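Local coordinates for uncharacterized N-acetyltransferase SSO0209 (Sulfolobus solfataricus strain P2, PDB 5C88), which transfers the acetyl group of acetyl-CoA to the free alpha-amino group of protein N-termini, with a preference for those that begin with serine, at residues A[29-34]-A[94-99]; A[19-24]-A[60-65]; A[103-108]-A[139-144]. All coordinates share one frame; numbering follows the deposited sequence.

Interaction 1 (A[29-34]-A[94-99]); sequences NRLTLP and VLEEYR. With COA (coenzyme A), chain C.
The last turn of helix 22-32 faces the loop that follows strand 83-94, with Thr32 and Leu95 nearest each other at 6.9 Å between CA atoms. In this GNAT fold both segments line the pantetheine arm of coenzyme A, and Val94 belongs to the acetyl-CoA site. Toward the solvent, Leu31 and Leu95 meet through single methyls, CD1 of the one 3.8 Å from CD2 of the other, while the carboxylate of Glu96 passes beside the same Leu31 methyl. Nearer the cofactor, Arg99 folds back over its own loop. Its chain is extended from CG to NE, and NE and NH2 together grip the carbonyl oxygen of Val94 side-on, both at 2.9 Å and with that oxygen in the guanidinium plane. Glu96 adds charge rather than a directed bond: its OE1 lies 3.2 Å from Arg99 NH2, well out of that plane. N8P of the cofactor sits over one guanidinium face and Glu96 CA over the opposite one, so the group is sandwiched between ligand and loop. Replacing Arg99 by an alanine would probably leave the Val94 carbonyl without these two donors and Glu96 without this counter-charge, and uncover that side of the pantetheine. Thr32 comes to the guanidinium edge, OG1 3.7 Å from Arg99 NH2, too far for a bond. Its methyl, anti to the backbone N, is carried to the cofactor instead, where Thr32 CG2 lies 3.4 Å from C6P.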
loop_
_atom_site.group_PDB
_atom_site.type_symbol
_atom_site.label_atom_id
_atom_site.label_comp_id
_atom_site.label_asym_id
_atom_site.label_seq_id
_atom_site.Cartn_x
_atom_site.Cartn_y
_atom_site.Cartn_z
ATOM N N ASN A 29 -1.890 3.194 -12.103
ATOM C CA ASN A 29 -2.248 1.810 -11.857
ATOM C C ASN A 29 -2.154 0.958 -13.128
ATOM O O ASN A 29 -1.597 -0.153 -13.127
ATOM C CB ASN A 29 -3.667 1.715 -11.290
ATOM C CG ASN A 29 -4.023 0.310 -10.901
ATOM O OD1 ASN A 29 -4.872 -0.325 -11.504
ATOM N ND2 ASN A 29 -3.334 -0.197 -9.904
ATOM N N ARG A 30 -2.712 1.487 -14.211
ATOM C CA ARG A 30 -2.752 0.759 -15.464
ATOM C C ARG A 30 -1.346 0.560 -16.038
ATOM O O ARG A 30 -0.997 -0.537 -16.487
ATOM C CB ARG A 30 -3.647 1.492 -16.454
ATOM C CG ARG A 30 -5.081 1.688 -15.969
ATOM C CD ARG A 30 -5.850 0.393 -15.974
ATOM N NE ARG A 30 -7.295 0.599 -15.952
ATOM C CZ ARG A 30 -8.036 0.602 -14.848
ATOM N NH1 ARG A 30 -7.464 0.418 -13.655
ATOM N NH2 ARG A 30 -9.350 0.787 -14.934
ATOM N N LEU A 31 -0.549 1.626 -15.996
ATOM C CA LEU A 31 0.839 1.623 -16.465
ATOM C C LEU A 31 1.785 0.703 -15.689
ATOM O O LEU A 31 2.681 0.080 -16.266
ATOM C CB LEU A 31 1.417 3.045 -16.401
ATOM C CG LEU A 31 1.232 4.018 -17.562
ATOM C CD1 LEU A 31 1.988 5.305 -17.289
ATOM C CD2 LEU A 31 1.700 3.381 -18.851
ATOM N N THR A 32 1.596 0.643 -14.376
ATOM C CA THR A 32 2.603 0.074 -13.485
ATOM C C THR A 32 2.362 -1.394 -13.115
ATOM O O THR A 32 3.316 -2.168 -12.976
ATOM C CB THR A 32 2.706 0.928 -12.190
ATOM O OG1 THR A 32 3.379 2.161 -12.476
ATOM C CG2 THR A 32 3.477 0.203 -11.115
ATOM N N LEU A 33 1.091 -1.776 -13.012
ATOM C CA LEU A 33 0.672 -2.989 -12.314
ATOM C C LEU A 33 -0.272 -3.855 -13.145
ATOM O O LEU A 33 -0.942 -3.346 -14.027
ATOM C CB LEU A 33 -0.019 -2.606 -11.002
ATOM C CG LEU A 33 0.823 -2.016 -9.877
ATOM C CD1 LEU A 33 -0.064 -1.208 -8.941
ATOM C CD2 LEU A 33 1.547 -3.121 -9.117
ATOM N N PRO A 34 -0.350 -5.170 -12.844
ATOM C CA PRO A 34 -1.251 -6.045 -13.606
ATOM C C PRO A 34 -2.645 -6.114 -12.991
ATOM O O PRO A 34 -3.565 -6.692 -13.569
ATOM C CB PRO A 34 -0.560 -7.411 -13.534
ATOM C CG PRO A 34 0.584 -7.255 -12.497
ATOM C CD PRO A 34 0.401 -5.932 -11.833
ATOM N N VAL A 94 4.540 3.798 -8.018
ATOM C CA VAL A 94 5.279 5.008 -8.372
ATOM C C VAL A 94 5.662 4.917 -9.830
ATOM O O VAL A 94 6.157 3.874 -10.271
ATOM C CB VAL A 94 6.567 5.181 -7.539
ATOM C CG1 VAL A 94 7.286 6.479 -7.921
ATOM C CG2 VAL A 94 6.268 5.094 -6.031
ATOM N N LEU A 95 5.431 5.993 -10.578
ATOM C CA LEU A 95 5.822 6.046 -11.985
ATOM C C LEU A 95 7.332 5.829 -12.151
ATOM O O LEU A 95 8.144 6.458 -11.465
ATOM C CB LEU A 95 5.413 7.369 -12.612
ATOM C CG LEU A 95 3.946 7.530 -13.008
ATOM C CD1 LEU A 95 3.686 8.953 -13.467
ATOM C CD2 LEU A 95 3.587 6.549 -14.100
ATOM N N GLU A 96 7.677 4.930 -13.069
ATOM C CA GLU A 96 9.048 4.472 -13.312
ATOM C C GLU A 96 10.102 5.573 -13.353
ATOM O O GLU A 96 11.203 5.402 -12.832
ATOM C CB GLU A 96 9.094 3.675 -14.622
ATOM C CG GLU A 96 8.127 4.170 -15.702
ATOM C CD GLU A 96 6.664 3.763 -15.462
ATOM O OE1 GLU A 96 6.377 3.136 -14.419
ATOM O OE2 GLU A 96 5.800 4.091 -16.308
ATOM N N GLU A 97 9.746 6.693 -13.971
ATOM C CA GLU A 97 10.609 7.863 -14.090
ATOM C C GLU A 97 11.009 8.450 -12.736
ATOM O O GLU A 97 12.036 9.119 -12.609
ATOM C CB GLU A 97 9.901 8.942 -14.918
ATOM C CG GLU A 97 10.435 9.106 -16.327
ATOM C CD GLU A 97 10.048 10.446 -16.945
ATOM O OE1 GLU A 97 8.892 10.886 -16.745
ATOM O OE2 GLU A 97 10.904 11.058 -17.624
ATOM N N TYR A 98 10.196 8.199 -11.722
ATOM C CA TYR A 98 10.365 8.883 -10.459
ATOM C C TYR A 98 10.806 7.980 -9.316
ATOM O O TYR A 98 10.836 8.411 -8.165
ATOM C CB TYR A 98 9.066 9.589 -10.104
ATOM C CG TYR A 98 8.622 10.562 -11.177
ATOM C CD1 TYR A 98 9.123 11.860 -11.219
ATOM C CD2 TYR A 98 7.703 10.184 -12.149
ATOM C CE1 TYR A 98 8.725 12.746 -12.201
ATOM C CE2 TYR A 98 7.298 11.064 -13.129
ATOM C CZ TYR A 98 7.808 12.340 -13.150
ATOM O OH TYR A 98 7.392 13.210 -14.127
ATOM N N ARG A 99 11.172 6.742 -9.643
ATOM C CA ARG A 99 11.597 5.746 -8.649
ATOM C C ARG A 99 12.960 6.019 -8.041
ATOM O O ARG A 99 13.747 6.801 -8.573
ATOM C CB ARG A 99 11.600 4.360 -9.279
ATOM C CG ARG A 99 10.286 4.075 -9.912
ATOM C CD ARG A 99 10.067 2.638 -10.275
ATOM N NE ARG A 99 8.673 2.481 -10.670
ATOM C CZ ARG A 99 8.211 1.524 -11.455
ATOM N NH1 ARG A 99 9.026 0.592 -11.924
ATOM N NH2 ARG A 99 6.926 1.500 -11.760
HETATM N N1A COA C . 15.981 -1.863 -6.988
HETATM C C2A COA C . 16.314 -2.375 -5.764
HETATM N N3A COA C . 15.731 -1.889 -4.626
HETATM C C4A COA C . 14.808 -0.883 -4.701
HETATM C C5A COA C . 14.476 -0.367 -5.907
HETATM C C6A COA C . 15.078 -0.867 -7.056
HETATM N N6A COA C . 15.166 -0.778 -8.478
HETATM N N7A COA C . 13.545 0.611 -5.716
HETATM C C8A COA C . 13.308 0.699 -4.383
HETATM N N9A COA C . 14.081 -0.220 -3.749
HETATM C C1B COA C . 14.153 -0.477 -2.350
HETATM C C2B COA C . 15.324 -0.149 -1.858
HETATM O O2B COA C . 15.651 -1.006 -0.726
HETATM C C3B COA C . 15.186 1.388 -1.362
HETATM O O3B COA C . 16.185 1.631 -0.380
HETATM P P3B COA C . 17.484 2.476 -0.802
HETATM O O7A COA C . 17.903 3.333 0.369
HETATM O O8A COA C . 17.124 3.336 -2.002
HETATM O O9A COA C . 18.609 1.523 -1.148
HETATM C C4B COA C . 13.945 1.487 -0.819
HETATM O O4B COA C . 13.124 0.494 -1.623
HETATM C C5B COA C . 13.338 2.880 -0.951
HETATM O O5B COA C . 12.975 3.123 -2.306
HETATM P P1A COA C . 11.914 4.269 -2.664
HETATM O O1A COA C . 11.378 4.930 -1.404
HETATM O O2A COA C . 12.563 5.339 -3.521
HETATM O O3A COA C . 10.717 3.548 -3.405
HETATM P P2A COA C . 10.375 3.715 -4.912
HETATM O O4A COA C . 11.636 3.525 -5.731
HETATM O O5A COA C . 9.802 5.109 -5.107
HETATM O O6A COA C . 9.255 2.598 -5.399
HETATM C CBP COA C . 9.015 0.241 -6.226
HETATM C CCP COA C . 9.434 1.205 -5.076
HETATM C CDP COA C . 9.712 0.578 -7.577
HETATM C CEP COA C . 9.396 -1.201 -5.801
HETATM C CAP COA C . 7.446 0.302 -6.427
HETATM O OAP COA C . 6.890 0.971 -5.336
HETATM C C9P COA C . 7.083 0.992 -7.691
HETATM O O9P COA C . 7.029 2.174 -7.735
HETATM N N8P COA C . 6.773 0.276 -8.909
HETATM C C7P COA C . 6.809 -1.168 -8.971
HETATM C C6P COA C . 5.330 -1.677 -8.925
HETATM C C5P COA C . 5.369 -3.125 -8.358
HETATM O O5P COA C . 5.901 -4.024 -9.004
HETATM N N4P COA C . 4.781 -3.381 -7.065
HETATM C C3P COA C . 4.178 -2.333 -6.346
HETATM C C2P COA C . 3.165 -2.938 -5.341
HETATM S S1P COA C . 3.676 -4.581 -4.851
#

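Interaction 2 (A[19-24]-A[60-65]); sequences MDDIDQ and NSVVGY
Gln24 reaches from the first turn of helix 22-32 across to the start of strand 61-72, crossing the side chain of Val62 at a slant. The backbones come nearest at this same pair, 6.1 Å between the CA atoms of Gln24 and Val62. The glutamine chain bends at chi2 (-146°), which lays its amide alongside the strand. Gln24 OE1 accepts a hydrogen bond of 3.1 Å from Ser61 OG, and the hydroxyl lies in the carbonyl plane, on a lone pair of the oxygen. Lys27, one turn further along the helix, also binds OE1, so two partners fix the carbonyl end of the amide. The other end lies against Val62: Gln24 NE2 is 3.4 Å from the backbone N of Val62, a meeting of two donors and no bond, and touches the CG2 methyl at 3.7 Å. Behind the amide, the aliphatic root of the glutamine packs on the valine, with Gln24 CB 3.8 Å from Val62 CB. Asp21, three residues earlier, adds only its CB, 4.1 Å from Val62 CG2; its carboxylate is engaged elsewhere, by Arg15 and the backbone N of Arg18. Val62 is buried, and Val55, Ile57 and Ile28 also pack on it. The arrangement is plain helix-on-sheet packing, in which the first helix of the GNAT fold lies on one face of its central mixed sheet, here at the hairpin of strands 54-58 and 61-72.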
loop_
_atom_site.group_PDB
_atom_site.type_symbol
_atom_site.label_atom_id
_atom_site.label_comp_id
_atom_site.label_asym_id
_atom_site.label_seq_id
_atom_site.Cartn_x
_atom_site.Cartn_y
_atom_site.Cartn_z
ATOM N N MET A 19 -10.562 13.363 -5.093
ATOM C CA MET A 19 -11.284 12.714 -6.190
ATOM C C MET A 19 -10.849 13.134 -7.601
ATOM O O MET A 19 -11.171 12.455 -8.572
ATOM C CB MET A 19 -12.791 12.951 -6.033
ATOM C CG MET A 19 -13.416 12.308 -4.784
ATOM S SD MET A 19 -13.641 10.510 -4.859
ATOM C CE MET A 19 -14.518 10.223 -3.335
ATOM N N ASP A 20 -10.112 14.235 -7.727
ATOM C CA ASP A 20 -9.639 14.660 -9.040
ATOM C C ASP A 20 -8.308 13.999 -9.408
ATOM O O ASP A 20 -7.819 14.142 -10.531
ATOM C CB ASP A 20 -9.517 16.183 -9.090
ATOM C CG ASP A 20 -10.862 16.880 -8.940
ATOM O OD1 ASP A 20 -11.740 16.700 -9.816
ATOM O OD2 ASP A 20 -11.046 17.598 -7.933
ATOM N N ASP A 21 -7.734 13.266 -8.460
ATOM C CA ASP A 21 -6.498 12.522 -8.702
ATOM C C ASP A 21 -6.794 11.149 -9.272
ATOM O O ASP A 21 -5.890 10.474 -9.753
ATOM C CB ASP A 21 -5.688 12.359 -7.414
ATOM C CG ASP A 21 -5.613 13.629 -6.615
ATOM O OD1 ASP A 21 -5.636 14.710 -7.236
ATOM O OD2 ASP A 21 -5.543 13.554 -5.373
ATOM N N ILE A 22 -8.062 10.745 -9.186
ATOM C CA ILE A 22 -8.484 9.368 -9.455
ATOM C C ILE A 22 -8.061 8.935 -10.844
ATOM O O ILE A 22 -7.641 7.809 -11.039
ATOM C CB ILE A 22 -10.025 9.194 -9.315
ATOM C CG1 ILE A 22 -10.466 9.452 -7.883
ATOM C CG2 ILE A 22 -10.458 7.800 -9.736
ATOM C CD1 ILE A 22 -9.764 8.573 -6.877
ATOM N N ASP A 23 -8.157 9.846 -11.802
ATOM C CA ASP A 23 -7.783 9.537 -13.173
ATOM C C ASP A 23 -6.281 9.330 -13.275
ATOM O O ASP A 23 -5.826 8.367 -13.902
ATOM C CB ASP A 23 -8.248 10.643 -14.123
ATOM C CG ASP A 23 -9.756 10.812 -14.114
ATOM O OD1 ASP A 23 -10.466 9.784 -14.197
ATOM O OD2 ASP A 23 -10.232 11.962 -14.010
ATOM N N GLN A 24 -5.515 10.220 -12.644
ATOM C CA GLN A 24 -4.068 10.082 -12.639
ATOM C C GLN A 24 -3.733 8.793 -11.909
ATOM O O GLN A 24 -2.898 8.007 -12.355
ATOM C CB GLN A 24 -3.379 11.290 -11.991
ATOM C CG GLN A 24 -3.542 12.577 -12.805
ATOM C CD GLN A 24 -2.331 13.503 -12.736
ATOM O OE1 GLN A 24 -1.312 13.261 -13.396
ATOM N NE2 GLN A 24 -2.445 14.578 -11.953
ATOM N N ASN A 60 2.990 19.509 -10.074
ATOM C CA ASN A 60 1.532 19.348 -9.974
ATOM C C ASN A 60 0.968 18.159 -10.750
ATOM O O ASN A 60 -0.156 18.198 -11.248
ATOM C CB ASN A 60 0.807 20.620 -10.411
ATOM C CG ASN A 60 0.212 21.374 -9.237
ATOM O OD1 ASN A 60 0.746 21.351 -8.123
ATOM N ND2 ASN A 60 -0.916 22.027 -9.473
ATOM N N SER A 61 1.755 17.097 -10.838
ATOM C CA SER A 61 1.283 15.850 -11.409
ATOM C C SER A 61 1.326 14.777 -10.317
ATOM O O SER A 61 2.142 14.861 -9.409
ATOM C CB SER A 61 2.141 15.462 -12.612
ATOM O OG SER A 61 1.542 14.418 -13.356
ATOM N N VAL A 62 0.426 13.801 -10.372
ATOM C CA VAL A 62 0.534 12.642 -9.487
ATOM C C VAL A 62 1.497 11.649 -10.117
ATOM O O VAL A 62 1.419 11.386 -11.315
ATOM C CB VAL A 62 -0.834 11.952 -9.231
ATOM C CG1 VAL A 62 -0.676 10.803 -8.224
ATOM C CG2 VAL A 62 -1.870 12.961 -8.727
ATOM N N VAL A 63 2.426 11.112 -9.335
ATOM C CA VAL A 63 3.394 10.166 -9.894
ATOM C C VAL A 63 3.545 8.929 -9.015
ATOM O O VAL A 63 4.420 8.090 -9.230
ATOM C CB VAL A 63 4.758 10.825 -10.073
ATOM C CG1 VAL A 63 4.645 12.003 -11.023
ATOM C CG2 VAL A 63 5.279 11.286 -8.722
ATOM N N GLY A 64 2.686 8.833 -8.011
ATOM C CA GLY A 64 2.763 7.753 -7.061
ATOM C C GLY A 64 1.631 7.873 -6.079
ATOM O O GLY A 64 1.285 8.969 -5.655
ATOM N N TYR A 65 1.064 6.737 -5.699
ATOM C CA TYR A 65 -0.074 6.734 -4.810
ATOM C C TYR A 65 -0.010 5.526 -3.917
ATOM O O TYR A 65 0.596 4.526 -4.280
ATOM C CB TYR A 65 -1.381 6.722 -5.610
ATOM C CG TYR A 65 -1.698 5.364 -6.212
ATOM C CD1 TYR A 65 -2.468 4.428 -5.515
ATOM C CD2 TYR A 65 -1.225 5.019 -7.468
ATOM C CE1 TYR A 65 -2.730 3.186 -6.045
ATOM C CE2 TYR A 65 -1.499 3.785 -8.010
ATOM C CZ TYR A 65 -2.249 2.868 -7.293
ATOM O OH TYR A 65 -2.514 1.634 -7.837
#

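Interaction 3 (A[103-108]-A[139-144]); sequences IATTLL and YEKLNF. With COA (coenzyme A), chain C.
The pyrophosphate-binding start of helix 103-117, a hallmark of the GNAT fold, packs here against the end of helix 133-141, and both segments contribute residues to the acetyl-CoA site. Leu108 makes the largest share of the contact. Its CD1 methyl meets the Tyr139 ring at the edge, in the ring plane, 3.7 Å from CD1 of the tyrosine, the two side chains crossing at about a right angle. The same methyl touches Leu142 CD1, while Leu108 CD2 lies obliquely to the Phe144 ring, a looser 4.5 Å from its CZ. One turn back, Thr105 divides its two branches between protein and ligand. Its CG2 lies opposite the backbone N across the CA-CB bond, and the methyl rests on Leu142 CD2 at 3.7 Å, leaving OG1 on the cofactor side. There the oxygen O1A of one phosphate is gripped twice by Thr105, by its backbone N and by OG1, and Ala104 N donates to O5A of the other phosphate. The first-turn N-H groups and the helix dipole probably favour the negative charge of the pyrophosphate. Helix 133-141 ends in a Schellman motif, with Asn143 at positive phi (68°) as the C-prime residue and Phe144 N bonded to Tyr139 O, a turn that sets the Phe144 ring beside Leu108. At the far end of its own ring, Tyr139 reaches the thiol of the cofactor, its OH 3.6 Å from S1P.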
loop_
_atom_site.group_PDB
_atom_site.type_symbol
_atom_site.label_atom_id
_atom_site.label_comp_id
_atom_site.label_asym_id
_atom_site.label_seq_id
_atom_site.Cartn_x
_atom_site.Cartn_y
_atom_site.Cartn_z
ATOM N N ILE A 103 10.060 8.000 -2.889
ATOM C CA ILE A 103 8.610 8.192 -2.877
ATOM C C ILE A 103 7.846 7.072 -2.155
ATOM O O ILE A 103 7.011 7.354 -1.297
ATOM C CB ILE A 103 8.051 8.335 -4.297
ATOM C CG1 ILE A 103 8.526 9.651 -4.923
ATOM C CG2 ILE A 103 6.567 8.374 -4.257
ATOM C CD1 ILE A 103 7.980 9.907 -6.329
ATOM N N ALA A 104 8.125 5.813 -2.484
ATOM C CA ALA A 104 7.331 4.714 -1.929
ATOM C C ALA A 104 7.551 4.528 -0.418
ATOM O O ALA A 104 6.646 4.079 0.304
ATOM C CB ALA A 104 7.619 3.439 -2.659
ATOM N N THR A 105 8.733 4.903 0.053
ATOM C CA THR A 105 9.025 4.901 1.478
ATOM C C THR A 105 8.173 5.914 2.241
ATOM O O THR A 105 7.664 5.640 3.329
ATOM C CB THR A 105 10.502 5.199 1.724
ATOM O OG1 THR A 105 11.285 4.111 1.221
ATOM C CG2 THR A 105 10.773 5.350 3.195
ATOM N N THR A 106 8.022 7.087 1.645
ATOM C CA THR A 106 7.261 8.188 2.223
ATOM C C THR A 106 5.766 7.913 2.220
ATOM O O THR A 106 5.050 8.227 3.186
ATOM C CB THR A 106 7.537 9.485 1.442
ATOM O OG1 THR A 106 8.939 9.558 1.147
ATOM C CG2 THR A 106 7.127 10.700 2.242
ATOM N N LEU A 107 5.295 7.341 1.116
ATOM C CA LEU A 107 3.893 6.978 0.995
ATOM C C LEU A 107 3.524 5.959 2.077
ATOM O O LEU A 107 2.488 6.072 2.710
ATOM C CB LEU A 107 3.600 6.428 -0.400
ATOM C CG LEU A 107 3.533 7.478 -1.523
ATOM C CD1 LEU A 107 3.383 6.829 -2.902
ATOM C CD2 LEU A 107 2.402 8.455 -1.280
ATOM N N LEU A 108 4.399 4.983 2.298
ATOM C CA LEU A 108 4.123 3.922 3.248
ATOM C C LEU A 108 4.120 4.473 4.654
ATOM O O LEU A 108 3.285 4.107 5.474
ATOM C CB LEU A 108 5.155 2.809 3.131
ATOM C CG LEU A 108 4.712 1.554 2.398
ATOM C CD1 LEU A 108 5.870 0.563 2.373
ATOM C CD2 LEU A 108 3.489 0.945 3.062
ATOM N N TYR A 139 10.077 -3.042 1.676
ATOM C CA TYR A 139 9.327 -3.423 2.862
ATOM C C TYR A 139 10.244 -3.889 3.989
ATOM O O TYR A 139 10.054 -3.500 5.134
ATOM C CB TYR A 139 8.312 -4.515 2.522
ATOM C CG TYR A 139 7.412 -4.141 1.376
ATOM C CD1 TYR A 139 6.852 -2.874 1.292
ATOM C CD2 TYR A 139 7.133 -5.047 0.361
ATOM C CE1 TYR A 139 6.030 -2.528 0.240
ATOM C CE2 TYR A 139 6.317 -4.710 -0.697
ATOM C CZ TYR A 139 5.765 -3.448 -0.751
ATOM O OH TYR A 139 4.948 -3.108 -1.806
ATOM N N GLU A 140 11.233 -4.718 3.666
ATOM C CA GLU A 140 12.158 -5.224 4.674
ATOM C C GLU A 140 12.961 -4.095 5.312
ATOM O O GLU A 140 13.268 -4.120 6.513
ATOM C CB GLU A 140 13.106 -6.250 4.060
ATOM C CG GLU A 140 12.426 -7.504 3.562
ATOM C CD GLU A 140 13.388 -8.658 3.397
ATOM O OE1 GLU A 140 13.043 -9.620 2.679
ATOM O OE2 GLU A 140 14.483 -8.611 3.994
ATOM N N LYS A 141 13.307 -3.115 4.482
ATOM C CA LYS A 141 13.993 -1.907 4.912
ATOM C C LYS A 141 13.151 -1.154 5.948
ATOM O O LYS A 141 13.691 -0.584 6.893
ATOM C CB LYS A 141 14.292 -1.007 3.700
ATOM C CG LYS A 141 15.280 0.120 3.971
ATOM C CD LYS A 141 14.910 1.401 3.222
ATOM C CE LYS A 141 15.691 2.616 3.744
ATOM N NZ LYS A 141 15.080 3.923 3.331
ATOM N N LEU A 142 11.829 -1.157 5.769
ATOM C CA LEU A 142 10.925 -0.507 6.724
ATOM C C LEU A 142 10.398 -1.512 7.767
ATOM O O LEU A 142 9.371 -1.286 8.410
ATOM C CB LEU A 142 9.763 0.174 5.987
ATOM C CG LEU A 142 10.092 1.115 4.814
ATOM C CD1 LEU A 142 8.830 1.757 4.279
ATOM C CD2 LEU A 142 11.118 2.192 5.183
ATOM N N ASN A 143 11.116 -2.626 7.894
ATOM C CA ASN A 143 10.940 -3.619 8.961
ATOM C C ASN A 143 9.632 -4.391 8.898
ATOM O O ASN A 143 9.123 -4.867 9.916
ATOM C CB ASN A 143 11.098 -2.953 10.327
ATOM C CG ASN A 143 12.387 -2.157 10.425
ATOM O OD1 ASN A 143 13.480 -2.724 10.525
ATOM N ND2 ASN A 143 12.269 -0.835 10.375
ATOM N N PHE A 144 9.097 -4.507 7.687
ATOM C CA PHE A 144 8.160 -5.575 7.377
ATOM C C PHE A 144 8.927 -6.892 7.397
ATOM O O PHE A 144 10.111 -6.921 7.091
ATOM C CB PHE A 144 7.508 -5.381 6.004
ATOM C CG PHE A 144 6.446 -4.334 5.975
ATOM C CD1 PHE A 144 5.113 -4.688 5.834
ATOM C CD2 PHE A 144 6.772 -2.992 6.083
ATOM C CE1 PHE A 144 4.120 -3.716 5.803
ATOM C CE2 PHE A 144 5.780 -2.018 6.055
ATOM C CZ PHE A 144 4.457 -2.382 5.911
HETATM N N1A COA C . 15.981 -1.863 -6.988
HETATM C C2A COA C . 16.314 -2.375 -5.764
HETATM N N3A COA C . 15.731 -1.889 -4.626
HETATM C C4A COA C . 14.808 -0.883 -4.701
HETATM C C5A COA C . 14.476 -0.367 -5.907
HETATM C C6A COA C . 15.078 -0.867 -7.056
HETATM N N6A COA C . 15.166 -0.778 -8.478
HETATM N N7A COA C . 13.545 0.611 -5.716
HETATM C C8A COA C . 13.308 0.699 -4.383
HETATM N N9A COA C . 14.081 -0.220 -3.749
HETATM C C1B COA C . 14.153 -0.477 -2.350
HETATM C C2B COA C . 15.324 -0.149 -1.858
HETATM O O2B COA C . 15.651 -1.006 -0.726
HETATM C C3B COA C . 15.186 1.388 -1.362
HETATM O O3B COA C . 16.185 1.631 -0.380
HETATM P P3B COA C . 17.484 2.476 -0.802
HETATM O O7A COA C . 17.903 3.333 0.369
HETATM O O8A COA C . 17.124 3.336 -2.002
HETATM O O9A COA C . 18.609 1.523 -1.148
HETATM C C4B COA C . 13.945 1.487 -0.819
HETATM O O4B COA C . 13.124 0.494 -1.623
HETATM C C5B COA C . 13.338 2.880 -0.951
HETATM O O5B COA C . 12.975 3.123 -2.306
HETATM P P1A COA C . 11.914 4.269 -2.664
HETATM O O1A COA C . 11.378 4.930 -1.404
HETATM O O2A COA C . 12.563 5.339 -3.521
HETATM O O3A COA C . 10.717 3.548 -3.405
HETATM P P2A COA C . 10.375 3.715 -4.912
HETATM O O4A COA C . 11.636 3.525 -5.731
HETATM O O5A COA C . 9.802 5.109 -5.107
HETATM O O6A COA C . 9.255 2.598 -5.399
HETATM C CBP COA C . 9.015 0.241 -6.226
HETATM C CCP COA C . 9.434 1.205 -5.076
HETATM C CDP COA C . 9.712 0.578 -7.577
HETATM C CEP COA C . 9.396 -1.201 -5.801
HETATM C CAP COA C . 7.446 0.302 -6.427
HETATM O OAP COA C . 6.890 0.971 -5.336
HETATM C C9P COA C . 7.083 0.992 -7.691
HETATM O O9P COA C . 7.029 2.174 -7.735
HETATM N N8P COA C . 6.773 0.276 -8.909
HETATM C C7P COA C . 6.809 -1.168 -8.971
HETATM C C6P COA C . 5.330 -1.677 -8.925
HETATM C C5P COA C . 5.369 -3.125 -8.358
HETATM O O5P COA C . 5.901 -4.024 -9.004
HETATM N N4P COA C . 4.781 -3.381 -7.065
HETATM C C3P COA C . 4.178 -2.333 -6.346
HETATM C C2P COA C . 3.165 -2.938 -5.341
HETATM S S1P COA C . 3.676 -4.581 -4.851
#

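Overall arrangement
Interactions 1 and 3 both touch coenzyme A, along different parts of its length: 29-34 and 94-99 line the pantetheine, while 103-108 holds the pyrophosphate and Tyr139 approaches the sulfur. Their centres lie 16 Å apart, joined where Val94 CG2 packs on Ile103 CG2 at 3.7 Å. Interaction 2 stands back from the ligand, the Val62 side chain about 12 Å from it, but shares helix 22-32 with interaction 1, which uses the other end of that helix, beside the cofactor. A probable backbone hydrogen bond of 2.7 Å from Leu95 N to Val63 O, just past the end of strand 83-94, ties these two. Between interactions 2 and 3, Leu107 CD1 packs on Tyr65 N at 3.6 Å.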